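Local coordinates for protein extracellular invertase (Aspergillus kawachii, PDB 5XH8) that probably hydrolyses sucrose and related beta-fructofuranosides and transfers fructosyl groups to make fructooligosaccharides such as 1-kestose, as a family GH32 beta-propeller enzyme, at residues P178-S186 against T295-S303; S196-Q206 against W243-V252. All coordinates share one frame; numbering follows the deposited sequence.

Interaction 1. Residues P178-S186 against T295-S303; sequences PTLDSLLHS and TVSRNGSVS
R298 stretches across to the C-terminal end of helix 178-184, and beneath it three leucines of the helix lie against two valines of a beta hairpin. V296 sets CG1 anti to its backbone N (chi1 -178°), which turns that methyl to the helix; there it meets L183 CD1 at 3.5 Å and L180 CD2 at 3.7 Å. V302, from the returning strand of the hairpin, presents CG2 to the same two leucine methyls, and its CB lies 4.1 Å from L184 CD2. L180 and L184 cross V302 at about a right angle, while L183 divides its branches, CD1 going to the valines and CD2 lying alongside R298 CB. W225, on strand 219-227, also touches L180, V296 and V302.

The arginine runs past L183 in the opposite direction, extended from CG to NE, so that its guanidinium arrives at the carbonyl of the last helical turn. R298 NH1 donates to L183 O (2.6 Å, N-H...O angle 156°), on a lone pair in the carbonyl plane. On the hairpin side R298 NE donates to G300 O at 3.0 Å, from above that carbonyl's plane. Both acceptors lie close to the guanidinium plane, L183 O on the helix and G300 O in the hairpin's own turn, and L184 CD2 covers part of one face. H185, with positive phi, closes the helix in a Schellman motif.

Two bonds in its own plane would thus restrict rotation of the guanidinium, and its positive charge probably interacts favourably with the carbonyl-rich end of the helix, above an apolar seam that joins helix to hairpin.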
loop_
_atom_site.group_PDB
_atom_site.type_symbol
_atom_site.label_atom_id
_atom_site.label_comp_id
_atom_site.label_asym_id
_atom_site.label_seq_id
_atom_site.Cartn_x
_atom_site.Cartn_y
_atom_site.Cartn_z
ATOM N N PRO A 178 -18.152 -4.676 -24.570
ATOM C CA PRO A 178 -19.614 -4.393 -24.402
ATOM C C PRO A 178 -20.427 -5.595 -23.938
ATOM O O PRO A 178 -21.498 -5.397 -23.353
ATOM C CB PRO A 178 -20.053 -3.883 -25.788
ATOM C CG PRO A 178 -19.040 -4.456 -26.731
ATOM C CD PRO A 178 -17.726 -4.519 -25.974
ATOM N N THR A 179 -19.915 -6.818 -24.123
ATOM C CA THR A 179 -20.571 -7.998 -23.590
ATOM C C THR A 179 -20.537 -7.966 -22.072
ATOM O O THR A 179 -21.576 -8.159 -21.429
ATOM C CB THR A 179 -19.956 -9.304 -24.107
ATOM O OG1 THR A 179 -19.905 -9.253 -25.529
ATOM C CG2 THR A 179 -20.760 -10.526 -23.676
ATOM N N LEU A 180 -19.357 -7.694 -21.500
ATOM C CA LEU A 180 -19.252 -7.461 -20.059
ATOM C C LEU A 180 -20.103 -6.269 -19.614
ATOM O O LEU A 180 -20.731 -6.339 -18.559
ATOM C CB LEU A 180 -17.790 -7.258 -19.612
ATOM C CG LEU A 180 -16.808 -8.421 -19.757
ATOM C CD1 LEU A 180 -15.471 -8.075 -19.109
ATOM C CD2 LEU A 180 -17.355 -9.705 -19.146
ATOM N N ASP A 181 -20.123 -5.183 -20.383
ATOM C CA ASP A 181 -20.945 -4.016 -19.993
ATOM C C ASP A 181 -22.420 -4.433 -19.825
ATOM O O ASP A 181 -23.053 -4.121 -18.803
ATOM C CB ASP A 181 -20.875 -2.877 -21.006
ATOM C CG ASP A 181 -19.500 -2.225 -21.101
ATOM O OD1 ASP A 181 -18.637 -2.396 -20.195
ATOM O OD2 ASP A 181 -19.319 -1.485 -22.092
ATOM N N SER A 182 -22.936 -5.161 -20.817
ATOM C CA SER A 182 -24.317 -5.647 -20.786
ATOM C C SER A 182 -24.577 -6.576 -19.601
ATOM O O SER A 182 -25.530 -6.355 -18.848
ATOM C CB SER A 182 -24.685 -6.325 -22.106
ATOM O OG SER A 182 -25.837 -7.123 -21.919
ATOM N N LEU A 183 -23.728 -7.584 -19.409
ATOM C CA LEU A 183 -23.914 -8.541 -18.323
ATOM C C LEU A 183 -23.809 -7.928 -16.917
ATOM O O LEU A 183 -24.496 -8.388 -15.989
ATOM C CB LEU A 183 -22.893 -9.670 -18.410
ATOM C CG LEU A 183 -23.106 -10.796 -19.413
ATOM C CD1 LEU A 183 -21.840 -11.640 -19.458
ATOM C CD2 LEU A 183 -24.299 -11.669 -19.041
ATOM N N LEU A 184 -22.951 -6.912 -16.762
ATOM C CA LEU A 184 -22.685 -6.293 -15.450
ATOM C C LEU A 184 -23.393 -4.950 -15.244
ATOM O O LEU A 184 -23.212 -4.317 -14.217
ATOM C CB LEU A 184 -21.177 -6.098 -15.281
ATOM C CG LEU A 184 -20.377 -7.409 -15.251
ATOM C CD1 LEU A 184 -18.902 -7.149 -15.503
ATOM C CD2 LEU A 184 -20.582 -8.143 -13.933
ATOM N N HIS A 185 -24.185 -4.518 -16.224
ATOM C CA HIS A 185 -24.804 -3.193 -16.231
ATOM C C HIS A 185 -23.774 -2.083 -15.991
ATOM O O HIS A 185 -24.048 -1.110 -15.290
ATOM C CB HIS A 185 -25.976 -3.141 -15.228
ATOM C CG HIS A 185 -26.978 -4.231 -15.443
ATOM N ND1 HIS A 185 -26.981 -5.394 -14.704
ATOM C CD2 HIS A 185 -27.963 -4.365 -16.361
ATOM C CE1 HIS A 185 -27.940 -6.190 -15.140
ATOM N NE2 HIS A 185 -28.555 -5.586 -16.142
ATOM N N SER A 186 -22.591 -2.221 -16.601
ATOM C CA SER A 186 -21.537 -1.215 -16.432
ATOM C C SER A 186 -21.892 -0.079 -17.337
ATOM O O SER A 186 -22.557 -0.292 -18.352
ATOM C CB SER A 186 -20.149 -1.751 -16.843
ATOM O OG SER A 186 -19.876 -2.999 -16.244
ATOM N N THR A 295 -16.962 -18.672 -23.272
ATOM C CA THR A 295 -18.214 -17.923 -23.221
ATOM C C THR A 295 -18.269 -17.277 -21.859
ATOM O O THR A 295 -17.713 -17.791 -20.887
ATOM C CB THR A 295 -19.456 -18.824 -23.444
ATOM O OG1 THR A 295 -19.449 -19.884 -22.486
ATOM C CG2 THR A 295 -19.473 -19.435 -24.872
ATOM N N VAL A 296 -18.960 -16.152 -21.795
ATOM C CA VAL A 296 -19.090 -15.403 -20.581
ATOM C C VAL A 296 -20.545 -15.399 -20.158
ATOM O O VAL A 296 -21.391 -14.945 -20.898
ATOM C CB VAL A 296 -18.591 -13.969 -20.791
ATOM C CG1 VAL A 296 -18.681 -13.184 -19.497
ATOM C CG2 VAL A 296 -17.141 -14.002 -21.262
ATOM N N SER A 297 -20.816 -15.892 -18.959
ATOM C CA SER A 297 -22.159 -15.896 -18.378
ATOM C C SER A 297 -22.140 -15.180 -17.031
ATOM O O SER A 297 -21.075 -14.891 -16.488
ATOM C CB SER A 297 -22.604 -17.329 -18.157
ATOM O OG SER A 297 -21.711 -17.968 -17.263
ATOM N N ARG A 298 -23.330 -14.917 -16.502
ATOM C CA ARG A 298 -23.503 -14.342 -15.182
ATOM C C ARG A 298 -24.443 -15.208 -14.344
ATOM O O ARG A 298 -25.380 -15.807 -14.848
ATOM C CB ARG A 298 -24.035 -12.916 -15.273
ATOM C CG ARG A 298 -24.007 -12.211 -13.933
ATOM C CD ARG A 298 -24.290 -10.736 -14.044
ATOM N NE ARG A 298 -24.355 -10.123 -12.718
ATOM C CZ ARG A 298 -24.699 -8.860 -12.471
ATOM N NH1 ARG A 298 -25.029 -8.025 -13.449
ATOM N NH2 ARG A 298 -24.723 -8.420 -11.223
ATOM N N ASN A 299 -24.175 -15.248 -13.050
ATOM C CA ASN A 299 -24.902 -16.093 -12.127
ATOM C C ASN A 299 -24.837 -15.414 -10.747
ATOM O O ASN A 299 -24.517 -16.042 -9.741
ATOM C CB ASN A 299 -24.210 -17.463 -12.149
ATOM C CG ASN A 299 -25.160 -18.613 -11.917
ATOM O OD1 ASN A 299 -24.896 -19.490 -11.091
ATOM N ND2 ASN A 299 -26.260 -18.637 -12.666
ATOM N N GLY A 300 -25.134 -14.119 -10.715
ATOM C CA GLY A 300 -24.655 -13.246 -9.637
ATOM C C GLY A 300 -23.301 -12.643 -10.023
ATOM O O GLY A 300 -23.198 -11.434 -10.232
ATOM N N SER A 301 -22.262 -13.474 -10.136
ATOM C CA SER A 301 -20.951 -12.998 -10.617
ATOM C C SER A 301 -20.611 -13.543 -12.004
ATOM O O SER A 301 -21.013 -14.652 -12.387
ATOM C CB SER A 301 -19.852 -13.358 -9.634
ATOM O OG SER A 301 -19.756 -14.756 -9.508
ATOM N N VAL A 302 -19.870 -12.745 -12.753
ATOM C CA VAL A 302 -19.505 -13.088 -14.115
ATOM C C VAL A 302 -18.427 -14.189 -14.147
ATOM O O VAL A 302 -17.591 -14.310 -13.247
ATOM C CB VAL A 302 -19.113 -11.820 -14.907
ATOM C CG1 VAL A 302 -17.711 -11.342 -14.534
ATOM C CG2 VAL A 302 -19.229 -12.052 -16.396
ATOM N N SER A 303 -18.487 -15.003 -15.188
ATOM C CA SER A 303 -17.659 -16.182 -15.329
ATOM C C SER A 303 -17.222 -16.368 -16.786
ATOM O O SER A 303 -18.042 -16.214 -17.693
ATOM C CB SER A 303 -18.476 -17.389 -14.901
ATOM O OG SER A 303 -17.639 -18.309 -14.278
#

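Interaction 2. Residues S196-Q206 against W243-V252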
loop_
_atom_site.group_PDB
_atom_site.type_symbol
_atom_site.label_atom_id
_atom_site.label_comp_id
_atom_site.label_asym_id
_atom_site.label_seq_id
_atom_site.Cartn_x
_atom_site.Cartn_y
_atom_site.Cartn_z
ATOM N N SER A 196 -3.364 -11.071 -13.002
ATOM C CA SER A 196 -3.088 -12.509 -13.130
ATOM C C SER A 196 -2.373 -13.063 -11.925
ATOM O O SER A 196 -1.457 -12.434 -11.368
ATOM C CB SER A 196 -2.267 -12.812 -14.389
ATOM O OG SER A 196 -2.952 -12.381 -15.552
ATOM N N GLY A 197 -2.774 -14.261 -11.513
ATOM C CA GLY A 197 -1.995 -15.010 -10.523
ATOM C C GLY A 197 -2.715 -16.284 -10.134
ATOM O O GLY A 197 -2.938 -17.164 -10.975
ATOM N N GLY A 198 -3.089 -16.358 -8.866
ATOM C CA GLY A 198 -3.798 -17.508 -8.318
ATOM C C GLY A 198 -3.875 -17.426 -6.815
ATOM O O GLY A 198 -3.483 -16.410 -6.212
ATOM N N LEU A 199 -4.363 -18.501 -6.209
ATOM C CA LEU A 199 -4.490 -18.594 -4.765
ATOM C C LEU A 199 -3.818 -19.873 -4.287
ATOM O O LEU A 199 -3.977 -20.932 -4.894
ATOM C CB LEU A 199 -5.968 -18.575 -4.352
ATOM C CG LEU A 199 -6.745 -17.292 -4.575
ATOM C CD1 LEU A 199 -8.240 -17.484 -4.272
ATOM C CD2 LEU A 199 -6.188 -16.164 -3.715
ATOM N N HIS A 200 -3.050 -19.759 -3.214
ATOM C CA HIS A 200 -2.374 -20.901 -2.623
ATOM C C HIS A 200 -3.418 -21.962 -2.229
ATOM O O HIS A 200 -4.489 -21.621 -1.724
ATOM C CB HIS A 200 -1.568 -20.479 -1.394
ATOM C CG HIS A 200 -0.286 -19.782 -1.721
ATOM N ND1 HIS A 200 0.880 -20.462 -1.985
ATOM C CD2 HIS A 200 0.021 -18.464 -1.814
ATOM C CE1 HIS A 200 1.847 -19.599 -2.236
ATOM N NE2 HIS A 200 1.352 -18.380 -2.145
ATOM N N GLU A 201 -3.107 -23.229 -2.509
ATOM C CA GLU A 201 -4.012 -24.368 -2.239
ATOM C C GLU A 201 -5.346 -24.324 -2.966
ATOM O O GLU A 201 -6.247 -25.053 -2.586
ATOM C CB GLU A 201 -4.343 -24.514 -0.732
ATOM C CG GLU A 201 -3.252 -24.182 0.249
ATOM C CD GLU A 201 -1.959 -24.839 -0.094
ATOM O OE1 GLU A 201 -1.977 -26.009 -0.538
ATOM O OE2 GLU A 201 -0.933 -24.179 0.074
ATOM N N LYS A 202 -5.514 -23.465 -3.968
ATOM C CA LYS A 202 -6.737 -23.457 -4.737
ATOM C C LYS A 202 -6.396 -23.590 -6.209
ATOM O O LYS A 202 -6.826 -24.557 -6.841
ATOM C CB LYS A 202 -7.560 -22.213 -4.458
ATOM C CG LYS A 202 -7.999 -22.085 -3.012
ATOM C CD LYS A 202 -8.946 -20.902 -2.849
ATOM C CE LYS A 202 -9.067 -20.408 -1.404
ATOM N NZ LYS A 202 -10.425 -20.631 -0.828
ATOM N N GLY A 203 -5.638 -22.620 -6.748
ATOM C CA GLY A 203 -5.099 -22.704 -8.092
ATOM C C GLY A 203 -5.052 -21.370 -8.812
ATOM O O GLY A 203 -5.427 -20.323 -8.253
ATOM N N PRO A 204 -4.625 -21.401 -10.080
ATOM C CA PRO A 204 -4.495 -20.185 -10.881
ATOM C C PRO A 204 -5.805 -19.443 -11.126
ATOM O O PRO A 204 -6.889 -20.060 -11.118
ATOM C CB PRO A 204 -3.932 -20.705 -12.212
ATOM C CG PRO A 204 -4.347 -22.140 -12.266
ATOM C CD PRO A 204 -4.249 -22.602 -10.848
ATOM N N ALA A 205 -5.700 -18.136 -11.369
ATOM C CA ALA A 205 -6.863 -17.299 -11.599
ATOM C C ALA A 205 -6.549 -15.966 -12.253
ATOM O O ALA A 205 -5.425 -15.463 -12.168
ATOM C CB ALA A 205 -7.582 -17.037 -10.282
ATOM N N GLN A 206 -7.563 -15.409 -12.904
ATOM C CA GLN A 206 -7.613 -14.020 -13.254
ATOM C C GLN A 206 -8.613 -13.337 -12.348
ATOM O O GLN A 206 -9.798 -13.755 -12.249
ATOM C CB GLN A 206 -8.057 -13.834 -14.698
ATOM C CG GLN A 206 -7.075 -14.384 -15.717
ATOM C CD GLN A 206 -7.487 -14.066 -17.144
ATOM O OE1 GLN A 206 -8.551 -13.487 -17.397
ATOM N NE2 GLN A 206 -6.633 -14.424 -18.083
ATOM N N TRP A 243 -3.027 -25.805 -16.911
ATOM C CA TRP A 243 -3.365 -24.592 -16.192
ATOM C C TRP A 243 -2.315 -24.326 -15.104
ATOM O O TRP A 243 -2.060 -23.182 -14.760
ATOM C CB TRP A 243 -4.765 -24.681 -15.580
ATOM C CG TRP A 243 -5.899 -24.947 -16.562
ATOM C CD1 TRP A 243 -6.924 -25.852 -16.399
ATOM C CD2 TRP A 243 -6.136 -24.310 -17.831
ATOM N NE1 TRP A 243 -7.785 -25.811 -17.476
ATOM C CE2 TRP A 243 -7.328 -24.879 -18.371
ATOM C CE3 TRP A 243 -5.465 -23.321 -18.574
ATOM C CZ2 TRP A 243 -7.854 -24.479 -19.603
ATOM C CZ3 TRP A 243 -5.983 -22.929 -19.804
ATOM C CH2 TRP A 243 -7.170 -23.501 -20.308
ATOM N N ALA A 244 -1.737 -25.399 -14.565
ATOM C CA ALA A 244 -0.502 -25.348 -13.814
ATOM C C ALA A 244 -0.670 -24.570 -12.496
ATOM O O ALA A 244 -1.787 -24.546 -11.928
ATOM C CB ALA A 244 0.630 -24.825 -14.700
ATOM N N PHE A 245 0.393 -23.944 -11.991
ATOM C CA PHE A 245 0.354 -23.417 -10.613
ATOM C C PHE A 245 0.071 -21.938 -10.454
ATOM O O PHE A 245 -0.176 -21.477 -9.341
ATOM C CB PHE A 245 1.633 -23.782 -9.913
ATOM C CG PHE A 245 1.811 -25.269 -9.721
ATOM C CD1 PHE A 245 2.384 -26.050 -10.715
ATOM C CD2 PHE A 245 1.415 -25.884 -8.536
ATOM C CE1 PHE A 245 2.568 -27.416 -10.537
ATOM C CE2 PHE A 245 1.587 -27.258 -8.346
ATOM C CZ PHE A 245 2.168 -28.023 -9.347
ATOM N N ASN A 246 0.107 -21.188 -11.551
ATOM C CA ASN A 246 -0.072 -19.732 -11.500
ATOM C C ASN A 246 -0.269 -19.219 -12.919
ATOM O O ASN A 246 0.367 -19.718 -13.825
ATOM C CB ASN A 246 1.169 -19.082 -10.864
ATOM C CG ASN A 246 0.980 -17.609 -10.603
ATOM O OD1 ASN A 246 0.123 -17.210 -9.812
ATOM N ND2 ASN A 246 1.783 -16.792 -11.262
ATOM N N PHE A 247 -1.174 -18.261 -13.110
ATOM C CA PHE A 247 -1.330 -17.572 -14.386
ATOM C C PHE A 247 -0.536 -16.246 -14.389
ATOM O O PHE A 247 -0.491 -15.548 -13.377
ATOM C CB PHE A 247 -2.792 -17.207 -14.682
ATOM C CG PHE A 247 -3.713 -18.373 -14.994
ATOM C CD1 PHE A 247 -3.245 -19.635 -15.377
ATOM C CD2 PHE A 247 -5.087 -18.168 -14.934
ATOM C CE1 PHE A 247 -4.136 -20.667 -15.651
ATOM C CE2 PHE A 247 -5.981 -19.205 -15.219
ATOM C CZ PHE A 247 -5.498 -20.446 -15.587
ATOM N N GLU A 248 0.037 -15.923 -15.554
ATOM C CA GLU A 248 0.816 -14.701 -15.794
ATOM C C GLU A 248 0.328 -14.045 -17.092
ATOM O O GLU A 248 -0.257 -14.714 -17.961
ATOM C CB GLU A 248 2.301 -15.047 -15.911
ATOM C CG GLU A 248 2.894 -15.698 -14.646
ATOM C CD GLU A 248 4.397 -15.600 -14.604
ATOM O OE1 GLU A 248 5.060 -16.441 -15.265
ATOM O OE2 GLU A 248 4.911 -14.634 -13.958
ATOM N N THR A 249 0.550 -12.738 -17.194
ATOM C CA THR A 249 0.332 -11.935 -18.415
ATOM C C THR A 249 -0.992 -12.197 -19.146
ATOM O O THR A 249 -1.041 -12.280 -20.389
ATOM C CB THR A 249 1.521 -12.068 -19.400
ATOM O OG1 THR A 249 1.583 -13.397 -19.926
ATOM C CG2 THR A 249 2.821 -11.740 -18.687
ATOM N N GLY A 250 -2.056 -12.317 -18.354
ATOM C CA GLY A 250 -3.406 -12.473 -18.877
ATOM C C GLY A 250 -3.776 -11.293 -19.753
ATOM O O GLY A 250 -3.730 -10.172 -19.288
ATOM N N ASN A 251 -4.048 -11.548 -21.037
ATOM C CA ASN A 251 -4.669 -10.570 -21.930
ATOM C C ASN A 251 -6.117 -11.021 -22.172
ATOM O O ASN A 251 -6.364 -12.209 -22.279
ATOM C CB ASN A 251 -4.015 -10.579 -23.300
ATOM C CG ASN A 251 -2.557 -10.161 -23.293
ATOM O OD1 ASN A 251 -1.801 -10.313 -22.326
ATOM N ND2 ASN A 251 -2.161 -9.685 -24.402
ATOM N N VAL A 252 -7.028 -10.071 -22.376
ATOM C CA VAL A 252 -8.434 -10.349 -22.707
ATOM C C VAL A 252 -8.826 -9.465 -23.892
ATOM O O VAL A 252 -8.506 -8.263 -23.945
ATOM C CB VAL A 252 -9.373 -10.070 -21.511
ATOM C CG1 VAL A 252 -10.821 -10.394 -21.862
ATOM C CG2 VAL A 252 -8.956 -10.903 -20.316
HETATM O O HOH W 1 1.074 -13.754 -12.162
HETATM O O HOH W 2 -3.629 -10.100 -16.339
#
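F247 N donates an almost straight hydrogen bond to G197 O (3.0 Å, N-H...O angle 170°), and G250 N donates to S196 OG at 2.9 Å. G197 O is gripped twice, because A205 N reaches it from the opposite face of its carbonyl plane. With its hydroxyl placed beside the backbone N (chi1 -59°), S196 brings OG to G250 N while CB rests against F247 O. Water 1 ties the two backbones together further: it donates to S196 O and to F247 O, the latter at 2.7 Å, and accepts from N246 ND2. The amide oxygen of N246 is bound by T167.

These bonds join neighbouring sheets of the GH32 beta-propeller. The first segment is a hairpin of the sheet 166-227, with a classic beta bulge where K202 and G203 face L199; the second leads into the sheet 247-311. E248 turns away from the hairpin, bonded to R170 and Y319, and its side chain is about 4 Å from a bound glycerol, consistent with a place in the substrate pocket.

Packing centres on P204, whose CB sits over the middle of the F247 ring, 3.4 Å from the centroid and 13° off the normal, a CH-pi contact. W226 meets the same ring. P204 CD lies 3.3 Å from A244 O, and its CG approaches W243 CB. Farther along, Q206 OE1, bonded to W225, lies 3.9 Å from V252 CG2.

Strand 166-176 leads into helix 178-184, the first half of interaction 1, and the chain then enters strand 191-199, whose end opens interaction 2. The hairpin 196-206 is met again at 243-252, closing a loop of 36 intervening residues. Only after strands 250-255, 265-274 and 286-298 does the hairpin at 295-303 return to the helix, closing the longer loop of 108 residues. Interaction 2 is therefore nested within interaction 1. Their centres are about 20 Å apart and their nearest atoms about 6 Å, so the two do not touch, yet both join the sheet region of 166-227 to that of 247-311, interaction 2 beside a bound glycerol and interaction 1 farther from the chain's centre.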